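Local coordinates for protein adenylyltransferase and sulfurtransferase uba4 (Chaetomium thermophilum, PDB 6YUB) that probably activates the ubiquitin-like sulfur carrier Urm1 by adenylylation and transfers sulfur to it, serving tRNA thiolation and molybdenum cofactor biosynthesis, at residues L88-I94 with Y106-R110; P173-V177 with C282-L288; K179-P183 with L246-T250. All coordinates share one frame; numbering follows the deposited sequence. Where two conformers were deposited one is given.

How the contacts relate
The chain is the ThiF-family adenylyltransferase part of a longer protein that also carries a rhodanese domain, and the three contacts fall on two sides of its centre. Contact 1 lies in the Rossmann-like half and includes Lys89, a predicted ATP-binding residue. Contacts 2 and 3 lie on the zinc side: their centres are about 35 and 33 Å from that of contact 1, with nearest atoms about 20 and 23 Å away. Their own centres are about 15 Å apart, and 173-177 and 179-183 follow each other in one loop. Contact 2 supplies the zinc ligand Cys282, whereas Pro183 of contact 3 comes within about 6 Å of the metal through its side chain.

Contact 1: residues L88-I94 with Y106-R110; sequences LKVDSLI and YVPYR
Val90 and Ile94 pack against Tyr106 and Pro108 in a helix-on-strand contact at the edge of the central sheet, closed at one end by the Asp91-Arg110 salt bridge. The axes of helix segment 89-94 and strand segment 106-109 run nearly antiparallel (162°), 8.5 Å apart at closest. Val90 CG2 lies only 3.3 Å from Pro108 CB, a tight fit, and Ile94 CD1 reaches the same CB at 3.7 Å from further along the helix. Ile94 CG2 rests against Tyr106 CB at 3.9 Å. Arg110, extended from CG to NE, grips the carboxylate side-on: NE gives Asp91 OD2 a nearly straight bond (3.1 Å, 169°) lying in the guanidinium plane, while NH2 meets OD1 at 2.7 Å from a more tilted position. Both oxygens use their syn lone pairs. Were Asp91 an alanine, the Arg110 guanidinium would probably lose its anionic mate and be free to turn. Pro108 CB lies over one face of the guanidinium, near its centre, and Leu88 CD1 packs 3.7 Å from Arg110 CD. Helix 89-100 forms the crossover of a beta-alpha-beta unit between parallel neighbours 60-64 and 105-109, with Val90 and Ile94 also touching Ile63 of strand 60-64.

Contact 2: residues P173-V177 with C282-L288; sequences PQGVV and CGENSTL. With ZN (zinc ion), chain E.
Gly175 N donates to Cys282 O (3.2 Å) from above the carbonyl plane, 53° out of it, rather than along a lone pair. The bond joins two type II beta turns, Pro173 to Val176 and Gly283 to Ser286, the second directly following the last cysteine of a Cys4 zinc site built from two CxxC pairs. Gly175 CA-H also points at Gly283 O, 3.4 Å from CA, so successive carbonyls hold the same glycine. At its backbone angles (phi 91°) a side chain would jam against the carbonyl oxygen of Gln174. Val177 CG2 lies 4.0 Å from Glu284 OE2. Cys282, which has two conformers, binds the zinc ion through SG (2.2 Å in one of them), alongside Cys184, Cys187 and Cys279. The turn 173-176 is thereby joined to the backbone of a metal ligand. Leu288 packs on Asp143 and Leu147 of helix 135-148. Gln174 runs out extended past Ser286, its CG trans to the backbone nitrogen, and its amide is shared: Ala281 O accepts from NE2, as does Leu288 O, reached by NE2 at 3.0 Å along a nearly straight bond (169°) lying in the amide plane.

Contact 3: residues K179-P183 with L246-T250; sequences KKAAP and LVQPT
Val247 O is approached by two carbons of the facing segment: Ala182 CA makes a CA-H...O contact with it at 3.5 Å, the hydrogen pointing straight at the oxygen (179°), and Pro183 CD packs closely against it at 3.3 Å. No conventional hydrogen bond links 179-183 with 246-250. Ala182 CB packs 3.6 Å from a second carbonyl oxygen, Leu246 O. The other half of the contact is apolar. The pyrrolidine rings of Pro183 and Pro249 reach toward each other through their CD and CG atoms, and the two CD atoms are pressed to 3.4 Å, closer than usual for carbons. Val247 turns CG1 anti to its backbone N (chi1 164°), which brings that methyl beside the Ala181 backbone, 3.8 Å from Ala181 O, and to 4.0 Å from Lys180 CB; the amine end of Lys180 leads away. The contact joins the loop ahead of the zinc ligand Cys184 to the loop entering strand 250-255. Backbone hydrogen bonds of Ala181 with Arg275, Pro183 with Asn168 and Pro249 with Met272 tie both loops to their surroundings, while Leu246 also packs on an apolar side chain of another protein chain in the assembly. Held by one CA-H...O contact and close packing of carbons on carbons and carbonyl oxygens, the junction depends on the shape of the two chains rather than on paired donors and acceptors.

Contact 1: residues L88-I94 with Y106-R110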
# COMPACT_ATOMS: atom_id res chain seq x y z
N LEU B 88 -28.29 -3.19 -6.34
CA LEU B 88 -27.20 -3.89 -6.99
C LEU B 88 -25.91 -3.10 -6.86
O LEU B 88 -25.89 -1.88 -7.04
CB LEU B 88 -27.53 -4.12 -8.46
CG LEU B 88 -28.67 -5.10 -8.78
CD1 LEU B 88 -28.91 -5.17 -10.28
CD2 LEU B 88 -28.35 -6.48 -8.23
N LYS B 89 -24.82 -3.80 -6.53
CA LYS B 89 -23.52 -3.15 -6.42
C LYS B 89 -23.15 -2.43 -7.71
O LYS B 89 -22.68 -1.29 -7.68
CB LYS B 89 -22.45 -4.17 -6.05
CG LYS B 89 -22.58 -4.72 -4.63
CD LYS B 89 -21.24 -5.23 -4.12
CE LYS B 89 -21.01 -6.69 -4.48
NZ LYS B 89 -19.57 -7.06 -4.36
N VAL B 90 -23.38 -3.08 -8.86
CA VAL B 90 -23.00 -2.49 -10.14
C VAL B 90 -23.70 -1.15 -10.34
O VAL B 90 -23.10 -0.19 -10.83
CB VAL B 90 -23.30 -3.47 -11.28
CG1 VAL B 90 -24.78 -3.80 -11.35
CG2 VAL B 90 -22.82 -2.91 -12.60
N ASP B 91 -24.99 -1.07 -9.98
CA ASP B 91 -25.73 0.17 -10.16
C ASP B 91 -25.31 1.23 -9.14
O ASP B 91 -25.20 2.41 -9.47
CB ASP B 91 -27.24 -0.09 -10.05
CG ASP B 91 -27.79 -0.83 -11.26
OD1 ASP B 91 -27.40 -0.48 -12.40
OD2 ASP B 91 -28.61 -1.75 -11.07
N SER B 92 -25.07 0.82 -7.89
CA SER B 92 -24.63 1.77 -6.87
C SER B 92 -23.24 2.31 -7.20
O SER B 92 -22.97 3.50 -6.96
CB SER B 92 -24.63 1.09 -5.50
OG SER B 92 -24.07 1.93 -4.52
N LEU B 93 -22.36 1.47 -7.72
CA LEU B 93 -21.02 1.92 -8.07
C LEU B 93 -21.04 2.88 -9.25
O LEU B 93 -20.35 3.91 -9.23
CB LEU B 93 -20.13 0.71 -8.38
CG LEU B 93 -18.75 1.02 -8.95
CD1 LEU B 93 -18.02 2.01 -8.08
CD2 LEU B 93 -17.93 -0.28 -9.10
N ILE B 94 -21.82 2.55 -10.29
CA ILE B 94 -21.90 3.42 -11.45
C ILE B 94 -22.51 4.76 -11.09
O ILE B 94 -22.18 5.79 -11.69
CB ILE B 94 -22.69 2.72 -12.58
CG1 ILE B 94 -21.85 1.59 -13.17
CG2 ILE B 94 -23.10 3.73 -13.65
CD1 ILE B 94 -22.61 0.65 -14.08
N TYR B 106 -20.56 3.55 -19.23
CA TYR B 106 -20.53 2.50 -18.21
C TYR B 106 -21.47 1.38 -18.62
O TYR B 106 -22.63 1.63 -18.94
CB TYR B 106 -20.92 3.07 -16.84
CG TYR B 106 -20.01 4.19 -16.39
CD1 TYR B 106 -18.74 3.92 -15.89
CD2 TYR B 106 -20.42 5.52 -16.46
CE1 TYR B 106 -17.90 4.94 -15.49
CE2 TYR B 106 -19.58 6.54 -16.05
CZ TYR B 106 -18.32 6.25 -15.57
OH TYR B 106 -17.47 7.26 -15.16
N VAL B 107 -20.96 0.15 -18.62
CA VAL B 107 -21.69 -1.01 -19.09
C VAL B 107 -21.85 -1.98 -17.92
O VAL B 107 -20.91 -2.68 -17.55
CB VAL B 107 -20.98 -1.68 -20.27
CG1 VAL B 107 -21.83 -2.81 -20.83
CG2 VAL B 107 -20.66 -0.66 -21.35
N PRO B 108 -23.03 -2.05 -17.32
CA PRO B 108 -23.23 -2.98 -16.20
C PRO B 108 -23.63 -4.37 -16.65
O PRO B 108 -24.41 -4.56 -17.59
CB PRO B 108 -24.36 -2.31 -15.40
CG PRO B 108 -25.18 -1.64 -16.46
CD PRO B 108 -24.22 -1.19 -17.53
N TYR B 109 -23.06 -5.37 -15.99
CA TYR B 109 -23.48 -6.76 -16.12
C TYR B 109 -24.12 -7.13 -14.78
O TYR B 109 -23.42 -7.40 -13.80
CB TYR B 109 -22.31 -7.68 -16.45
CG TYR B 109 -21.71 -7.46 -17.83
CD1 TYR B 109 -20.76 -6.48 -18.04
CD2 TYR B 109 -22.09 -8.25 -18.91
CE1 TYR B 109 -20.21 -6.27 -19.29
CE2 TYR B 109 -21.54 -8.05 -20.17
CZ TYR B 109 -20.60 -7.06 -20.35
OH TYR B 109 -20.04 -6.85 -21.59
N ARG B 110 -25.45 -7.12 -14.74
CA ARG B 110 -26.19 -7.31 -13.49
C ARG B 110 -26.40 -8.78 -13.18
O ARG B 110 -27.52 -9.23 -12.96
CB ARG B 110 -27.52 -6.57 -13.57
CG ARG B 110 -27.39 -5.09 -13.85
CD ARG B 110 -28.76 -4.37 -13.88
NE ARG B 110 -28.59 -2.92 -13.92
CZ ARG B 110 -28.46 -2.20 -15.04
NH1 ARG B 110 -28.49 -2.79 -16.23
NH2 ARG B 110 -28.30 -0.89 -14.96

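Contact 2: residues P173-V177 with C282-L288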
# COMPACT_ATOMS: atom_id res chain seq x y z
N PRO B 173 -0.77 -16.39 -27.88
CA PRO B 173 -1.71 -17.49 -28.10
C PRO B 173 -1.36 -18.74 -27.30
O PRO B 173 -0.19 -19.03 -27.02
CB PRO B 173 -1.60 -17.75 -29.61
CG PRO B 173 -1.17 -16.45 -30.19
CD PRO B 173 -0.28 -15.81 -29.15
N GLN B 174 -2.41 -19.47 -26.93
CA GLN B 174 -2.25 -20.72 -26.20
C GLN B 174 -1.35 -21.69 -26.96
O GLN B 174 -1.48 -21.86 -28.18
CB GLN B 174 -3.64 -21.35 -25.98
CG GLN B 174 -3.67 -22.60 -25.14
CD GLN B 174 -5.03 -23.30 -25.21
OE1 GLN B 174 -5.73 -23.21 -26.22
NE2 GLN B 174 -5.41 -23.98 -24.13
N GLY B 175 -0.42 -22.32 -26.24
CA GLY B 175 0.43 -23.34 -26.80
C GLY B 175 1.74 -22.86 -27.38
O GLY B 175 2.63 -23.69 -27.63
N VAL B 176 1.89 -21.56 -27.62
CA VAL B 176 3.13 -21.03 -28.18
C VAL B 176 4.19 -21.00 -27.09
O VAL B 176 4.03 -20.31 -26.08
CB VAL B 176 2.91 -19.64 -28.78
CG1 VAL B 176 4.22 -19.07 -29.31
CG2 VAL B 176 1.87 -19.70 -29.89
N VAL B 177 5.26 -21.76 -27.28
CA VAL B 177 6.31 -21.85 -26.27
C VAL B 177 7.69 -21.83 -26.91
O VAL B 177 8.70 -22.17 -26.27
CB VAL B 177 6.14 -23.13 -25.41
CG1 VAL B 177 4.85 -23.07 -24.62
CG2 VAL B 177 6.18 -24.37 -26.30
N CYS B 282 -2.02 -22.66 -20.69
CA CYS B 282 -1.32 -21.97 -21.76
C CYS B 282 -0.11 -22.74 -22.28
O CYS B 282 0.54 -22.27 -23.22
CB CYS B 282 -0.87 -20.58 -21.28
SG CYS B 282 0.23 -20.55 -19.84
N GLY B 283 0.19 -23.91 -21.73
CA GLY B 283 1.37 -24.64 -22.10
C GLY B 283 1.22 -25.42 -23.39
O GLY B 283 0.19 -25.39 -24.07
N GLU B 284 2.28 -26.15 -23.73
CA GLU B 284 2.28 -26.99 -24.91
C GLU B 284 1.26 -28.12 -24.75
O GLU B 284 1.07 -28.65 -23.66
CB GLU B 284 3.68 -27.57 -25.14
CG GLU B 284 3.93 -28.12 -26.53
CD GLU B 284 5.39 -28.48 -26.76
OE1 GLU B 284 5.99 -29.13 -25.88
OE2 GLU B 284 5.94 -28.09 -27.81
N ASN B 285 0.61 -28.47 -25.86
CA ASN B 285 -0.34 -29.58 -25.89
C ASN B 285 -1.52 -29.35 -24.94
O ASN B 285 -2.15 -30.31 -24.48
CB ASN B 285 0.34 -30.91 -25.56
CG ASN B 285 1.47 -31.23 -26.51
OD1 ASN B 285 1.37 -30.99 -27.71
ND2 ASN B 285 2.56 -31.77 -25.97
N SER B 286 -1.82 -28.09 -24.64
CA SER B 286 -2.96 -27.79 -23.78
C SER B 286 -4.24 -28.34 -24.41
O SER B 286 -4.45 -28.23 -25.62
CB SER B 286 -3.08 -26.28 -23.56
OG SER B 286 -4.11 -26.00 -22.64
N THR B 287 -5.08 -28.93 -23.57
CA THR B 287 -6.39 -29.42 -24.00
C THR B 287 -7.53 -28.56 -23.46
O THR B 287 -8.70 -28.91 -23.63
CB THR B 287 -6.58 -30.87 -23.57
OG1 THR B 287 -6.20 -31.03 -22.20
CG2 THR B 287 -5.73 -31.79 -24.44
N LEU B 288 -7.21 -27.44 -22.80
CA LEU B 288 -8.22 -26.50 -22.37
C LEU B 288 -8.83 -25.80 -23.58
O LEU B 288 -8.10 -25.35 -24.48
CB LEU B 288 -7.61 -25.48 -21.41
CG LEU B 288 -8.41 -24.21 -21.09
CD1 LEU B 288 -9.63 -24.53 -20.24
CD2 LEU B 288 -7.52 -23.19 -20.40
ZN ZN E . -0.20 -20.80 -17.69

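Contact 3: residues K179-P183 with L246-T250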
# COMPACT_ATOMS: atom_id res chain seq x y z
N LYS B 179 9.04 -19.03 -27.85
CA LYS B 179 9.47 -17.65 -27.66
C LYS B 179 9.14 -17.25 -26.23
O LYS B 179 8.38 -17.93 -25.54
CB LYS B 179 8.80 -16.70 -28.66
CG LYS B 179 7.28 -16.80 -28.67
CD LYS B 179 6.61 -15.45 -28.95
CE LYS B 179 6.76 -15.03 -30.40
NZ LYS B 179 5.93 -13.82 -30.71
N LYS B 180 9.72 -16.14 -25.79
CA LYS B 180 9.41 -15.62 -24.46
C LYS B 180 7.95 -15.18 -24.42
O LYS B 180 7.47 -14.48 -25.32
CB LYS B 180 10.33 -14.45 -24.12
CG LYS B 180 11.78 -14.85 -23.89
CD LYS B 180 12.45 -13.88 -22.92
CE LYS B 180 13.96 -13.81 -23.15
NZ LYS B 180 14.28 -13.07 -24.41
N ALA B 181 7.24 -15.58 -23.36
CA ALA B 181 5.83 -15.27 -23.24
C ALA B 181 5.48 -15.06 -21.77
O ALA B 181 6.09 -15.67 -20.89
CB ALA B 181 4.95 -16.39 -23.83
N ALA B 182 4.50 -14.20 -21.53
CA ALA B 182 4.08 -13.91 -20.17
C ALA B 182 3.32 -15.09 -19.58
O ALA B 182 2.69 -15.87 -20.32
CB ALA B 182 3.20 -12.66 -20.14
N PRO B 183 3.34 -15.25 -18.27
CA PRO B 183 2.64 -16.38 -17.65
C PRO B 183 1.14 -16.12 -17.52
O PRO B 183 0.66 -14.99 -17.63
CB PRO B 183 3.29 -16.48 -16.26
CG PRO B 183 3.66 -15.06 -15.94
CD PRO B 183 4.03 -14.41 -17.27
N LEU B 246 7.00 -7.49 -17.90
CA LEU B 246 5.82 -8.09 -18.51
C LEU B 246 5.98 -9.59 -18.73
O LEU B 246 5.17 -10.38 -18.24
CB LEU B 246 5.52 -7.38 -19.84
CG LEU B 246 5.06 -5.93 -19.74
CD1 LEU B 246 4.86 -5.32 -21.12
CD2 LEU B 246 3.79 -5.81 -18.92
N VAL B 247 7.02 -10.01 -19.46
CA VAL B 247 7.21 -11.44 -19.72
C VAL B 247 7.46 -12.19 -18.42
O VAL B 247 6.98 -13.31 -18.23
CB VAL B 247 8.34 -11.65 -20.74
CG1 VAL B 247 8.82 -13.10 -20.72
CG2 VAL B 247 7.88 -11.26 -22.13
N GLN B 248 8.23 -11.58 -17.51
CA GLN B 248 8.45 -12.11 -16.16
C GLN B 248 7.91 -11.08 -15.19
O GLN B 248 8.66 -10.20 -14.72
CB GLN B 248 9.93 -12.40 -15.92
CG GLN B 248 10.44 -13.63 -16.65
CD GLN B 248 11.85 -14.02 -16.24
OE1 GLN B 248 12.08 -14.42 -15.09
NE2 GLN B 248 12.79 -13.90 -17.16
N PRO B 249 6.63 -11.14 -14.85
CA PRO B 249 6.02 -10.08 -14.04
C PRO B 249 6.35 -10.25 -12.56
O PRO B 249 6.84 -11.28 -12.11
CB PRO B 249 4.52 -10.25 -14.30
CG PRO B 249 4.37 -11.74 -14.55
CD PRO B 249 5.65 -12.18 -15.24
N THR B 250 6.06 -9.19 -11.81
CA THR B 250 6.26 -9.17 -10.37
C THR B 250 4.97 -9.52 -9.66
O THR B 250 3.89 -9.04 -10.04
CB THR B 250 6.75 -7.79 -9.92
OG1 THR B 250 8.03 -7.51 -10.50
CG2 THR B 250 6.85 -7.72 -8.40